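Local coordinates for epimerase family protein SDR39U1 (PDB 4B4O) that binds NADPH and is probably an NADP-dependent oxidoreductase of the short-chain dehydrogenase/reductase family, at residues T17-A22 / I201-L206; R68-N71 / E77-G80; V109-P114 / L135-E140; N209-V214 / L273-Q278. The protein carries 3 engineered substitutions. One frame throughout, in Å; residues are numbered along the deposited sequence. Where two conformers were deposited one is given.

Contact 1: T17-A22 / I201-L206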
loop_
_atom_site.group_PDB
_atom_site.type_symbol
_atom_site.label_atom_id
_atom_site.label_comp_id
_atom_site.label_asym_id
_atom_site.label_seq_id
_atom_site.Cartn_x
_atom_site.Cartn_y
_atom_site.Cartn_z
ATOM N N THR A 17 10.414 -1.910 -8.190
ATOM C CA THR A 17 11.695 -2.320 -8.717
ATOM C C THR A 17 11.816 -1.957 -10.212
ATOM O O THR A 17 12.823 -1.386 -10.628
ATOM C CB THR A 17 11.940 -3.814 -8.451
ATOM O OG1 THR A 17 12.132 -4.015 -7.045
ATOM C CG2 THR A 17 13.157 -4.307 -9.213
ATOM N N GLN A 18 10.780 -2.242 -10.994
ATOM C CA GLN A 18 10.817 -1.942 -12.428
ATOM C C GLN A 18 11.025 -0.449 -12.618
ATOM O O GLN A 18 11.799 -0.045 -13.476
ATOM C CB GLN A 18 9.580 -2.435 -13.208
ATOM N N LEU A 19 10.335 0.386 -11.839
ATOM C CA LEU A 19 10.402 1.846 -12.056
ATOM C C LEU A 19 11.756 2.401 -11.600
ATOM O O LEU A 19 12.367 3.190 -12.314
ATOM C CB LEU A 19 9.228 2.586 -11.352
ATOM C CG LEU A 19 9.147 4.127 -11.524
ATOM C CD1 LEU A 19 9.077 4.525 -12.998
ATOM C CD2 LEU A 19 8.014 4.736 -10.721
ATOM N N LEU A 20 12.210 1.955 -10.432
ATOM C CA LEU A 20 13.529 2.309 -9.939
ATOM C C LEU A 20 14.638 1.968 -10.940
ATOM O O LEU A 20 15.483 2.815 -11.242
ATOM C CB LEU A 20 13.818 1.642 -8.598
ATOM C CG LEU A 20 13.114 2.205 -7.355
ATOM C CD1 LEU A 20 13.314 1.336 -6.136
ATOM C CD2 LEU A 20 13.575 3.617 -7.040
ATOM N N ASN A 21 14.631 0.744 -11.463
ATOM C CA ASN A 21 15.639 0.334 -12.459
ATOM C C ASN A 21 15.593 1.252 -13.691
ATOM O O ASN A 21 16.607 1.770 -14.129
ATOM C CB ASN A 21 15.453 -1.142 -12.902
ATOM C CG ASN A 21 15.959 -2.159 -11.878
ATOM O OD1 ASN A 21 16.743 -1.841 -10.994
ATOM N ND2 ASN A 21 15.523 -3.397 -12.018
ATOM N N ALA A 22 14.385 1.472 -14.203
ATOM C CA ALA A 22 14.164 2.298 -15.381
ATOM C C ALA A 22 14.724 3.717 -15.191
ATOM O O ALA A 22 15.223 4.323 -16.136
ATOM C CB ALA A 22 12.674 2.339 -15.698
ATOM N N ILE A 201 5.197 7.756 -6.471
ATOM C CA ILE A 201 5.291 8.499 -5.226
ATOM C C ILE A 201 6.467 7.999 -4.405
ATOM O O ILE A 201 7.265 8.777 -3.922
ATOM C CB ILE A 201 4.005 8.375 -4.398
ATOM C CG1 ILE A 201 2.866 9.159 -5.066
ATOM C CG2 ILE A 201 4.240 8.872 -2.986
ATOM C CD1 ILE A 201 1.501 8.729 -4.559
ATOM N N LEU A 202 6.573 6.695 -4.263
ATOM C CA LEU A 202 7.660 6.095 -3.515
ATOM C C LEU A 202 9.011 6.495 -4.104
ATOM O O LEU A 202 9.933 6.847 -3.384
ATOM C CB LEU A 202 7.519 4.570 -3.507
ATOM C CG LEU A 202 6.368 3.994 -2.695
ATOM C CD1 LEU A 202 6.210 2.520 -3.035
ATOM C CD2 LEU A 202 6.586 4.256 -1.225
ATOM N N THR A 203 9.120 6.430 -5.422
ATOM C CA THR A 203 10.337 6.826 -6.109
ATOM C C THR A 203 10.652 8.298 -5.897
ATOM O O THR A 203 11.802 8.673 -5.724
ATOM C CB THR A 203 10.226 6.517 -7.598
ATOM O OG1 THR A 203 10.088 5.105 -7.752
ATOM C CG2 THR A 203 11.472 6.964 -8.354
ATOM N N HIS A 204 9.631 9.130 -5.956
ATOM C CA HIS A 204 9.819 10.534 -5.731
ATOM C C HIS A 204 10.292 10.776 -4.314
ATOM O O HIS A 204 11.130 11.657 -4.077
ATOM C CB HIS A 204 8.516 11.266 -6.036
ATOM C CG HIS A 204 8.654 12.754 -6.075
ATOM N ND1 HIS A 204 9.472 13.364 -6.916
ATOM C CD2 HIS A 204 8.034 13.750 -5.334
ATOM C CE1 HIS A 204 9.392 14.686 -6.734
ATOM N NE2 HIS A 204 8.501 14.918 -5.767
ATOM N N ALA A 205 9.746 10.026 -3.353
ATOM C CA ALA A 205 10.163 10.146 -1.951
ATOM C C ALA A 205 11.642 9.787 -1.812
ATOM O O ALA A 205 12.409 10.476 -1.153
ATOM C CB ALA A 205 9.322 9.262 -1.046
ATOM N N LEU A 206 12.045 8.719 -2.497
ATOM C CA LEU A 206 13.438 8.288 -2.478
ATOM C C LEU A 206 14.380 9.298 -3.145
ATOM O O LEU A 206 15.462 9.498 -2.680
ATOM C CB LEU A 206 13.580 6.902 -3.121
ATOM C CG LEU A 206 12.913 5.744 -2.380
ATOM C CD1 LEU A 206 12.821 4.468 -3.211
ATOM C CD2 LEU A 206 13.699 5.443 -1.128
#
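Thr203 on helix 195-207 faces two leucines of helix 11-22, Leu19 and Leu20. All contacts between 17-22 and 201-206 are van der Waals, and no hydrogen bond runs across. Two of them bring a leucine methyl against the threonine hydroxyl. CD2 of Leu19 comes within 3.6 Å of OG1 of Thr203, the two side chains meeting at a slant. The branch of Leu19 gets there because CG stands opposite the backbone N (chi1 -178°). CD2 of Leu20 lies 3.9 Å from Thr203 OG1. These two side chains run past each other in opposite directions, and CG2 of Thr203 also lies near Leu20 CD2.

The apolar contact proper is between Leu20 and Leu206. CD2 of Leu20 meets CD1 of Leu206 at 4.0 Å, methyl to methyl, with the side chains at about a right angle. The same methyl of Leu20 therefore touches both Thr203 and Leu206.

The one polar side-chain group at the interface is satisfied locally. Thr203 OG1 is hydrogen-bonded to Ala199 O, one turn earlier in its own helix. It can thus lie against methyl groups without needing a partner from helix 11-22.

The short helical segments approach to 10.2 Å between axes and cross at -46°. Both helices pack on one side of the parallel sheet of the Rossmann-type fold. Leu20 also rests on Val27 of strand 26-31, and Leu206 on Val104 of strand 102-108. Next to them, Leu202 fits between Ile12 and Leu16 of helix 11-22 and the strand residues Val104 and Val106.

Contact 2: R68-N71 / E77-G80. Engineered in segment 77-80: Leu79 (natural residue Ile).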
loop_
_atom_site.group_PDB
_atom_site.type_symbol
_atom_site.label_atom_id
_atom_site.label_comp_id
_atom_site.label_asym_id
_atom_site.label_seq_id
_atom_site.Cartn_x
_atom_site.Cartn_y
_atom_site.Cartn_z
ATOM N N ARG A 68 -7.412 -17.490 4.413
ATOM C CA ARG A 68 -7.141 -17.565 5.852
ATOM C C ARG A 68 -8.248 -16.916 6.667
ATOM O O ARG A 68 -8.705 -15.821 6.347
ATOM C CB ARG A 68 -5.776 -16.948 6.170
ATOM C CG ARG A 68 -4.639 -17.858 5.728
ATOM C CD ARG A 68 -3.311 -17.488 6.368
ATOM N NE ARG A 68 -3.160 -17.993 7.740
ATOM C CZ ARG A 68 -2.189 -17.619 8.586
ATOM N NH1 ARG A 68 -1.257 -16.723 8.219
ATOM N NH2 ARG A 68 -2.138 -18.134 9.819
ATOM N N ARG A 69 -8.695 -17.632 7.691
ATOM C CA ARG A 69 -9.757 -17.172 8.581
ATOM C C ARG A 69 -9.144 -16.134 9.497
ATOM O O ARG A 69 -7.994 -16.237 9.875
ATOM C CB ARG A 69 -10.380 -18.340 9.386
ATOM N N TRP A 70 -9.914 -15.121 9.830
ATOM C CA TRP A 70 -9.429 -14.067 10.698
ATOM C C TRP A 70 -9.412 -14.494 12.146
ATOM O O TRP A 70 -10.244 -14.060 12.943
ATOM C CB TRP A 70 -10.278 -12.800 10.525
ATOM C CG TRP A 70 -9.674 -11.625 11.219
ATOM C CD1 TRP A 70 -10.038 -11.073 12.442
ATOM C CD2 TRP A 70 -8.525 -10.851 10.773
ATOM N NE1 TRP A 70 -9.228 -10.009 12.749
ATOM C CE2 TRP A 70 -8.299 -9.829 11.788
ATOM C CE3 TRP A 70 -7.698 -10.894 9.671
ATOM C CZ2 TRP A 70 -7.293 -8.909 11.681
ATOM C CZ3 TRP A 70 -6.680 -9.948 9.567
ATOM C CH2 TRP A 70 -6.488 -8.975 10.547
ATOM N N ASN A 71 -8.466 -15.338 12.520
ATOM C CA ASN A 71 -8.305 -15.705 13.936
ATOM C C ASN A 71 -7.146 -14.933 14.584
ATOM O O ASN A 71 -6.466 -14.136 13.938
ATOM C CB ASN A 71 -8.142 -17.224 14.107
ATOM C CG ASN A 71 -6.907 -17.780 13.415
ATOM O OD1 ASN A 71 -6.085 -17.059 12.868
ATOM N ND2 ASN A 71 -6.771 -19.077 13.458
ATOM N N GLU A 77 0.236 -12.740 13.049
ATOM C CA GLU A 77 1.118 -12.694 11.867
ATOM C C GLU A 77 0.980 -11.366 11.092
ATOM O O GLU A 77 1.971 -10.839 10.595
ATOM C CB GLU A 77 0.875 -13.903 10.919
ATOM C CG GLU A 77 1.809 -15.121 11.094
ATOM C CD GLU A 77 1.093 -16.481 10.988
ATOM O OE1 GLU A 77 0.289 -16.657 10.048
ATOM O OE2 GLU A 77 1.327 -17.379 11.834
ATOM N N VAL A 78 -0.237 -10.842 10.973
ATOM C CA VAL A 78 -0.431 -9.598 10.234
ATOM C C VAL A 78 0.361 -8.502 10.931
ATOM O O VAL A 78 1.092 -7.748 10.293
ATOM C CB VAL A 78 -1.925 -9.204 10.128
ATOM C CG1 VAL A 78 -2.099 -7.725 9.761
ATOM C CG2 VAL A 78 -2.657 -10.101 9.139
ATOM N N LEU A 79 0.226 -8.449 12.254
ATOM C CA LEU A 79 0.887 -7.453 13.093
ATOM C C LEU A 79 2.387 -7.694 13.182
ATOM O O LEU A 79 3.184 -6.813 12.836
ATOM C CB LEU A 79 0.271 -7.474 14.493
ATOM C CG LEU A 79 0.624 -6.334 15.467
ATOM C CD1 LEU A 79 0.255 -4.965 14.913
ATOM C CD2 LEU A 79 -0.012 -6.560 16.847
ATOM N N GLY A 80 2.772 -8.902 13.582
ATOM C CA GLY A 80 4.175 -9.242 13.778
ATOM C C GLY A 80 5.024 -9.108 12.531
ATOM O O GLY A 80 6.135 -8.611 12.588
#
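Arg68 reaches Glu77 through a bend at its third torsion (chi3 80°), which turns the guanidinium toward helix 72-95. The Glu77 chain bends at chi2 and brings OE1 to the edge of that group. The two planes are nearly coplanar, 28° apart. OE1 of Glu77 is the acceptor for both terminal nitrogens of Arg68, in a salt bridge. The NH1 bond is modelled as very short and its exact length is doubtful. The second bond, from Arg68 NH2 to Glu77 OE1, is weak at 2.9 Å. Glu77 was also deposited in two conformers, so the details of this pairing hold for one of them. Arg68 NH1 has a further salt bridge to Glu61 OE2. The guanidinium thus joins two carboxylates, which probably eases their mutual repulsion.

The segment 68-71 leads into helix 72-95. Trp70 is the centre of an inverse gamma turn, closed by Asn71 N and Arg69 O at 2.8 Å. Asn71 then takes the N-cap position, its OD1 accepting from Phe74 N. Glu77, further along the helix, belongs to the NADP(+) binding site, and its side chain lies about 5 Å from the bound NADPH.

The apolar contact is separate from the salt bridge. The Trp70 side chain swings away from its backbone N (chi1 -170°), and its benzo ring extends toward the helix. CZ3 of Trp70 meets CG2 of Val78 at 4.0 Å, the side chains crossing at about a right angle. The indole also packs edge-to-face with Phe131 and meets Gln256 and Arg257 of helix 255-262. The carbonyl O of Val78 accepts from NH1 of Arg82, another NADP(+)-binding residue.

Contact 3: V109-P114 / L135-E140. With NDP (NADPH dihydro-nicotinamide-adenine-dinucleotide phosphate), chain I.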
loop_
_atom_site.group_PDB
_atom_site.type_symbol
_atom_site.label_atom_id
_atom_site.label_comp_id
_atom_site.label_asym_id
_atom_site.label_seq_id
_atom_site.Cartn_x
_atom_site.Cartn_y
_atom_site.Cartn_z
ATOM N N VAL A 109 -4.382 3.706 4.534
ATOM C CA VAL A 109 -5.382 4.714 4.853
ATOM C C VAL A 109 -6.316 4.251 5.965
ATOM O O VAL A 109 -7.116 5.041 6.469
ATOM C CB VAL A 109 -6.221 5.127 3.619
ATOM C CG1 VAL A 109 -5.359 5.827 2.584
ATOM C CG2 VAL A 109 -6.964 3.939 3.053
ATOM N N ALA A 110 -6.228 2.983 6.345
ATOM C CA ALA A 110 -6.948 2.469 7.513
ATOM C C ALA A 110 -6.717 3.318 8.778
ATOM O O ALA A 110 -7.492 3.234 9.730
ATOM C CB ALA A 110 -6.532 1.035 7.768
ATOM N N TYR A 111 -5.646 4.107 8.794
ATOM C CA TYR A 111 -5.390 5.061 9.881
ATOM C C TYR A 111 -6.579 6.005 10.119
ATOM O O TYR A 111 -6.852 6.385 11.247
ATOM C CB TYR A 111 -4.133 5.889 9.555
ATOM C CG TYR A 111 -3.655 6.800 10.670
ATOM C CD1 TYR A 111 -2.847 6.310 11.689
ATOM C CD2 TYR A 111 -3.985 8.139 10.686
ATOM C CE1 TYR A 111 -2.403 7.124 12.708
ATOM C CE2 TYR A 111 -3.564 8.956 11.708
ATOM C CZ TYR A 111 -2.756 8.439 12.714
ATOM O OH TYR A 111 -2.309 9.251 13.733
ATOM N N TYR A 112 -7.248 6.402 9.039
ATOM C CA TYR A 112 -8.335 7.377 9.107
ATOM C C TYR A 112 -9.695 6.696 9.325
ATOM O O TYR A 112 -10.024 5.711 8.673
ATOM C CB TYR A 112 -8.376 8.247 7.843
ATOM C CG TYR A 112 -7.031 8.809 7.452
ATOM C CD1 TYR A 112 -6.367 9.716 8.259
ATOM C CD2 TYR A 112 -6.420 8.419 6.268
ATOM C CE1 TYR A 112 -5.129 10.213 7.898
ATOM C CE2 TYR A 112 -5.179 8.921 5.890
ATOM C CZ TYR A 112 -4.539 9.814 6.711
ATOM O OH TYR A 112 -3.323 10.316 6.317
ATOM N N GLN A 113 -10.445 7.224 10.278
ATOM C CA GLN A 113 -11.711 6.663 10.682
ATOM C C GLN A 113 -12.689 6.634 9.491
ATOM O O GLN A 113 -13.029 7.666 8.935
ATOM C CB GLN A 113 -12.250 7.495 11.856
ATOM C CG GLN A 113 -13.707 7.323 12.266
ATOM C CD GLN A 113 -14.033 6.003 12.955
ATOM O OE1 GLN A 113 -13.739 5.800 14.174
ATOM N NE2 GLN A 113 -14.721 5.114 12.205
ATOM N N PRO A 114 -13.146 5.437 9.102
ATOM C CA PRO A 114 -14.152 5.374 8.050
ATOM C C PRO A 114 -15.393 6.155 8.425
ATOM O O PRO A 114 -15.806 6.149 9.583
ATOM C CB PRO A 114 -14.473 3.887 7.963
ATOM C CG PRO A 114 -13.244 3.212 8.454
ATOM C CD PRO A 114 -12.774 4.090 9.578
ATOM N N LEU A 135 -2.890 -0.852 14.071
ATOM C CA LEU A 135 -1.770 -1.434 13.339
ATOM C C LEU A 135 -0.899 -0.312 12.749
ATOM O O LEU A 135 0.286 -0.264 12.983
ATOM C CB LEU A 135 -2.260 -2.403 12.238
ATOM C CG LEU A 135 -1.230 -2.976 11.233
ATOM C CD1 LEU A 135 -0.324 -4.045 11.819
ATOM C CD2 LEU A 135 -1.936 -3.510 9.998
ATOM N N VAL A 136 -1.507 0.598 12.013
ATOM C CA VAL A 136 -0.754 1.632 11.328
ATOM C C VAL A 136 0.041 2.433 12.343
ATOM O O VAL A 136 1.198 2.733 12.106
ATOM C CB VAL A 136 -1.653 2.519 10.406
ATOM C CG1 VAL A 136 -0.873 3.699 9.851
ATOM C CG2 VAL A 136 -2.251 1.691 9.256
ATOM N N THR A 137 -0.552 2.769 13.488
ATOM C CA THR A 137 0.185 3.540 14.522
ATOM C C THR A 137 1.463 2.818 14.948
ATOM O O THR A 137 2.547 3.377 14.925
ATOM C CB THR A 137 -0.693 3.861 15.776
ATOM O OG1 THR A 137 -1.786 4.693 15.399
ATOM C CG2 THR A 137 0.099 4.577 16.860
ATOM N N LYS A 138 1.322 1.558 15.311
ATOM C CA LYS A 138 2.447 0.747 15.810
ATOM C C LYS A 138 3.485 0.510 14.720
ATOM O O LYS A 138 4.678 0.532 14.960
ATOM C CB LYS A 138 1.950 -0.605 16.348
ATOM C CG LYS A 138 1.180 -0.512 17.649
ATOM C CD LYS A 138 0.236 -1.697 17.773
ATOM C CE LYS A 138 -0.199 -1.946 19.216
ATOM N NZ LYS A 138 -1.512 -2.651 19.239
ATOM N N TRP A 139 2.982 0.301 13.522
ATOM C CA TRP A 139 3.792 0.092 12.337
ATOM C C TRP A 139 4.662 1.292 12.053
ATOM O O TRP A 139 5.859 1.164 11.834
ATOM C CB TRP A 139 2.830 -0.148 11.185
ATOM C CG TRP A 139 3.336 -0.814 9.942
ATOM C CD1 TRP A 139 4.629 -1.183 9.612
ATOM C CD2 TRP A 139 2.527 -1.175 8.788
ATOM N NE1 TRP A 139 4.661 -1.746 8.356
ATOM C CE2 TRP A 139 3.427 -1.766 7.816
ATOM C CE3 TRP A 139 1.193 -1.069 8.481
ATOM C CZ2 TRP A 139 2.984 -2.215 6.600
ATOM C CZ3 TRP A 139 0.761 -1.532 7.242
ATOM C CH2 TRP A 139 1.637 -2.098 6.332
ATOM N N GLU A 140 4.061 2.471 12.057
ATOM C CA GLU A 140 4.807 3.699 11.860
ATOM C C GLU A 140 5.765 3.925 13.016
ATOM O O GLU A 140 6.905 4.335 12.811
ATOM C CB GLU A 140 3.850 4.885 11.656
ATOM C CG GLU A 140 3.087 4.745 10.341
ATOM C CD GLU A 140 2.079 5.863 10.036
ATOM O OE1 GLU A 140 2.036 6.883 10.756
ATOM O OE2 GLU A 140 1.332 5.695 9.035
HETATM P PA NDP I . 2.338 -8.448 -1.196
HETATM O O1A NDP I . 1.602 -9.484 -0.312
HETATM O O2A NDP I . 2.339 -8.595 -2.732
HETATM O O5B NDP I . 3.935 -8.378 -0.868
HETATM C C5B NDP I . 4.316 -8.645 0.478
HETATM C C4B NDP I . 5.730 -9.167 0.470
HETATM O O4B NDP I . 6.163 -9.217 1.828
HETATM C C3B NDP I . 5.813 -10.579 -0.119
HETATM O O3B NDP I . 6.356 -10.611 -1.469
HETATM C C2B NDP I . 6.736 -11.324 0.834
HETATM O O2B NDP I . 8.080 -11.327 0.377
HETATM C C1B NDP I . 6.719 -10.497 2.083
HETATM N N9A NDP I . 5.855 -11.208 3.029
HETATM C C8A NDP I . 4.631 -11.806 2.866
HETATM N N7A NDP I . 4.255 -12.404 4.075
HETATM C C5A NDP I . 5.253 -12.177 4.970
HETATM C C6A NDP I . 5.535 -12.481 6.376
HETATM N N6A NDP I . 4.652 -13.151 7.145
HETATM N N1A NDP I . 6.701 -12.061 6.909
HETATM C C2A NDP I . 7.602 -11.384 6.140
HETATM N N3A NDP I . 7.407 -11.040 4.850
HETATM C C4A NDP I . 6.284 -11.395 4.267
HETATM O O3 NDP I . 1.687 -7.058 -0.682
HETATM P PN NDP I . 1.639 -5.709 -1.562
HETATM O O1N NDP I . 2.861 -5.671 -2.466
HETATM O O2N NDP I . 0.292 -5.584 -2.208
HETATM O O5D NDP I . 1.738 -4.546 -0.399
HETATM C C5D NDP I . 2.993 -4.508 0.320
HETATM C C4D NDP I . 2.868 -3.766 1.634
HETATM O O4D NDP I . 2.038 -2.645 1.355
HETATM C C3D NDP I . 2.157 -4.548 2.756
HETATM O O3D NDP I . 2.795 -4.283 4.047
HETATM C C2D NDP I . 0.708 -4.054 2.692
HETATM O O2D NDP I . -0.014 -3.929 3.924
HETATM C C1D NDP I . 0.889 -2.640 2.205
HETATM N N1N NDP I . -0.296 -2.100 1.514
HETATM C C2N NDP I . -0.808 -2.699 0.430
HETATM C C3N NDP I . -1.914 -2.183 -0.207
HETATM C C7N NDP I . -2.432 -2.877 -1.412
HETATM O O7N NDP I . -1.690 -3.680 -1.975
HETATM N N7N NDP I . -3.658 -2.634 -1.868
HETATM C C4N NDP I . -2.551 -0.915 0.249
HETATM C C5N NDP I . -1.909 -0.339 1.425
HETATM C C6N NDP I . -0.810 -0.952 1.999
HETATM P P2B NDP I . 8.971 -12.719 0.497
HETATM O O1X NDP I . 9.381 -12.830 1.950
HETATM O O2X NDP I . 8.059 -13.895 0.036
HETATM O O3X NDP I . 10.113 -12.279 -0.452
#
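The Tyr111 ring is met obliquely by Val136 CG1 and Thr137 OG1 of helix 131-143, while CD1 of Tyr112 lies at its edge. Arg156 makes a cation-pi contact with the same ring. CD1 of Tyr111 is 3.8 Å from CG1 of Val136, and the two side chains cross at about a right angle. The first torsion of Tyr111 (chi1 -173°) sets CG beside the carbonyl carbon; the ring stands beside the helix, and CE1 of Tyr111 comes to 3.7 Å from OG1 of Thr137. That hydroxyl is hydrogen-bonded elsewhere, to Gly127 O.

The second flat group, the Trp139 indole, meets the cofactor. Its edge is turned to the nicotinamide ribose of NADPH. CZ2 of Trp139 lies 3.3 Å from O3D of NADPH, and CH2 of Trp139 lies 3.4 Å from O2D. With an alanine here, the ribose would probably lose this supporting edge, and a gap would open beside Arg82 and Thr86.

In this Rossmann-type domain, segment 109-114 leaves the end of strand 102-108 through a short 3-10 turn. Helix 131-143 packs beside that strand, Val136 on Thr107 and Trp139 on Leu105 and Thr107. The 3-10 turn is closed by Tyr112 N and Val109 O at 2.9 Å. Further along the helix, OE2 of Glu140 pairs with Arg156 NE and is hydrogen-bonded to Thr107 OG1.

Contact 4: N209-V214 / L273-Q278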
loop_
_atom_site.group_PDB
_atom_site.type_symbol
_atom_site.label_atom_id
_atom_site.label_comp_id
_atom_site.label_asym_id
_atom_site.label_seq_id
_atom_site.Cartn_x
_atom_site.Cartn_y
_atom_site.Cartn_z
ATOM N N ASN A 209 14.964 15.208 -2.130
ATOM C CA ASN A 209 15.366 15.339 -0.735
ATOM C C ASN A 209 14.614 16.425 0.081
ATOM O O ASN A 209 14.953 16.655 1.230
ATOM C CB ASN A 209 16.898 15.485 -0.607
ATOM C CG ASN A 209 17.391 16.834 -1.044
ATOM O OD1 ASN A 209 16.588 17.717 -1.379
ATOM N ND2 ASN A 209 18.719 17.015 -1.039
ATOM N N HIS A 210 13.595 17.051 -0.499
ATOM C CA HIS A 210 12.690 17.925 0.253
ATOM C C HIS A 210 11.487 17.183 0.811
ATOM O O HIS A 210 10.687 17.753 1.577
ATOM C CB HIS A 210 12.216 19.095 -0.611
ATOM C CG HIS A 210 11.413 18.685 -1.824
ATOM N ND1 HIS A 210 11.964 18.555 -3.059
ATOM C CD2 HIS A 210 10.066 18.386 -1.967
ATOM C CE1 HIS A 210 11.018 18.180 -3.940
ATOM N NE2 HIS A 210 9.856 18.069 -3.273
ATOM N N VAL A 211 11.327 15.916 0.442
ATOM C CA VAL A 211 10.148 15.157 0.825
ATOM C C VAL A 211 10.376 14.501 2.182
ATOM O O VAL A 211 11.335 13.777 2.353
ATOM C CB VAL A 211 9.818 14.083 -0.238
ATOM C CG1 VAL A 211 8.584 13.280 0.174
ATOM C CG2 VAL A 211 9.648 14.752 -1.601
ATOM N N HIS A 212 9.467 14.732 3.118
ATOM C CA HIS A 212 9.563 14.130 4.449
ATOM C C HIS A 212 8.179 13.922 5.019
ATOM O O HIS A 212 7.237 14.573 4.609
ATOM C CB HIS A 212 10.386 15.025 5.377
ATOM C CG HIS A 212 9.823 16.419 5.510
ATOM N ND1 HIS A 212 9.942 17.372 4.518
ATOM C CD2 HIS A 212 9.031 17.001 6.539
ATOM C CE1 HIS A 212 9.266 18.511 4.901
ATOM N NE2 HIS A 212 8.720 18.288 6.143
ATOM N N GLY A 213 8.038 12.995 5.958
ATOM C CA GLY A 213 6.785 12.830 6.693
ATOM C C GLY A 213 5.748 12.000 5.989
ATOM O O GLY A 213 6.055 11.133 5.183
ATOM N N VAL A 214 4.497 12.258 6.332
ATOM C CA VAL A 214 3.389 11.430 5.879
ATOM C C VAL A 214 2.853 11.939 4.551
ATOM O O VAL A 214 2.613 13.132 4.397
ATOM C CB VAL A 214 2.212 11.425 6.853
ATOM C CG1 VAL A 214 1.058 10.687 6.204
ATOM C CG2 VAL A 214 2.611 10.783 8.164
ATOM N N LEU A 273 0.666 15.937 -3.193
ATOM C CA LEU A 273 0.689 16.880 -4.303
ATOM C C LEU A 273 1.709 18.008 -4.039
ATOM O O LEU A 273 2.372 18.490 -4.948
ATOM C CB LEU A 273 -0.713 17.437 -4.577
ATOM C CG LEU A 273 -1.718 16.495 -5.260
ATOM C CD1 LEU A 273 -3.160 16.991 -5.210
ATOM C CD2 LEU A 273 -1.225 16.206 -6.667
ATOM N N ALA A 274 1.844 18.399 -2.782
ATOM C CA ALA A 274 2.762 19.466 -2.387
ATOM C C ALA A 274 4.210 19.097 -2.603
ATOM O O ALA A 274 5.045 19.974 -2.651
ATOM C CB ALA A 274 2.535 19.824 -0.918
ATOM N N THR A 275 4.515 17.807 -2.734
ATOM C CA THR A 275 5.889 17.355 -2.999
ATOM C C THR A 275 6.313 17.607 -4.434
ATOM O O THR A 275 7.467 17.375 -4.795
ATOM C CB THR A 275 6.102 15.831 -2.754
ATOM O OG1 THR A 275 5.409 15.078 -3.757
ATOM C CG2 THR A 275 5.664 15.376 -1.357
ATOM N N GLY A 276 5.387 18.048 -5.275
ATOM C CA GLY A 276 5.666 18.220 -6.699
ATOM C C GLY A 276 5.374 16.978 -7.546
ATOM O O GLY A 276 5.461 17.045 -8.764
ATOM N N TYR A 277 5.001 15.861 -6.912
ATOM C CA TYR A 277 4.649 14.646 -7.642
ATOM C C TYR A 277 3.432 14.863 -8.529
ATOM O O TYR A 277 2.476 15.508 -8.129
ATOM C CB TYR A 277 4.361 13.453 -6.727
ATOM C CG TYR A 277 4.064 12.189 -7.534
ATOM C CD1 TYR A 277 5.099 11.479 -8.164
ATOM C CD2 TYR A 277 2.756 11.731 -7.707
ATOM C CE1 TYR A 277 4.848 10.354 -8.917
ATOM C CE2 TYR A 277 2.498 10.607 -8.471
ATOM C CZ TYR A 277 3.548 9.930 -9.076
ATOM O OH TYR A 277 3.281 8.829 -9.832
ATOM N N GLN A 278 3.492 14.286 -9.732
ATOM C CA GLN A 278 2.450 14.451 -10.734
ATOM C C GLN A 278 1.946 13.098 -11.211
ATOM O O GLN A 278 2.703 12.277 -11.693
ATOM C CB GLN A 278 2.983 15.285 -11.880
ATOM C CG GLN A 278 3.251 16.716 -11.434
ATOM C CD GLN A 278 3.639 17.669 -12.548
ATOM O OE1 GLN A 278 4.657 17.474 -13.199
ATOM N NE2 GLN A 278 2.836 18.715 -12.765
#
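An ST turn at Thr275 is where His210 and Val211 dock. OG1 of Thr275 accepts from Tyr277 N at 3.3 Å and is also hydrogen-bonded to Thr272 O. Gly276 carries the chain through the turn with a positive phi (90°). The Thr275 carbonyl faces the other segment. NE2 of His210 donates to O of Thr275 at 2.9 Å, in a nearly straight bond (168°). The acceptor lies in the imidazole plane, while the donor is tilted 34° from the carbonyl plane. His204 NE2 is bonded to the same oxygen, so two imidazoles hold it.

Besides this bond, the two methyls of Val211 meet CB and the CG2 methyl of Thr275. CG2 of Val211 is 3.9 Å from CB of Thr275, and CG1 of Val211 is 3.9 Å from CG2 of Thr275. A glycine in place of Thr275 would probably leave Tyr277 N without its hydroxyl partner and open a gap beside Val211.

The contact joins the loop before strand 213-217 to the C-terminal part of the chain. Val211 rests on Val153 of strand 151-161, while Tyr277 packs on Ile201 and His204 of helix 195-207.

Contacts 2 and 3 border the NADPH pocket; contact 1 lies on the other face of the sheet, and contact 4 adjoins it where strand 213-217 enters the sheet. Contacts 2 and 3 have centres 16 Å apart and are joined by leucines, Leu79 (engineered) packing on Leu135 of helix 131-143. The pocket takes Glu77 from contact 2 and Trp139 from contact 3. Contacts 1 and 4 have centres 14 Å apart and touch, contact 4 packing against helix 195-207. Ala205 packs on Val211, and the ring of Tyr277 approaches the backbone at Ile201. Contact 1 is further from the cofactor than contacts 2 and 3, with the side chain of Leu20 about 13 Å from NADPH. Contacts 1 and 2 are 30 Å apart between centres.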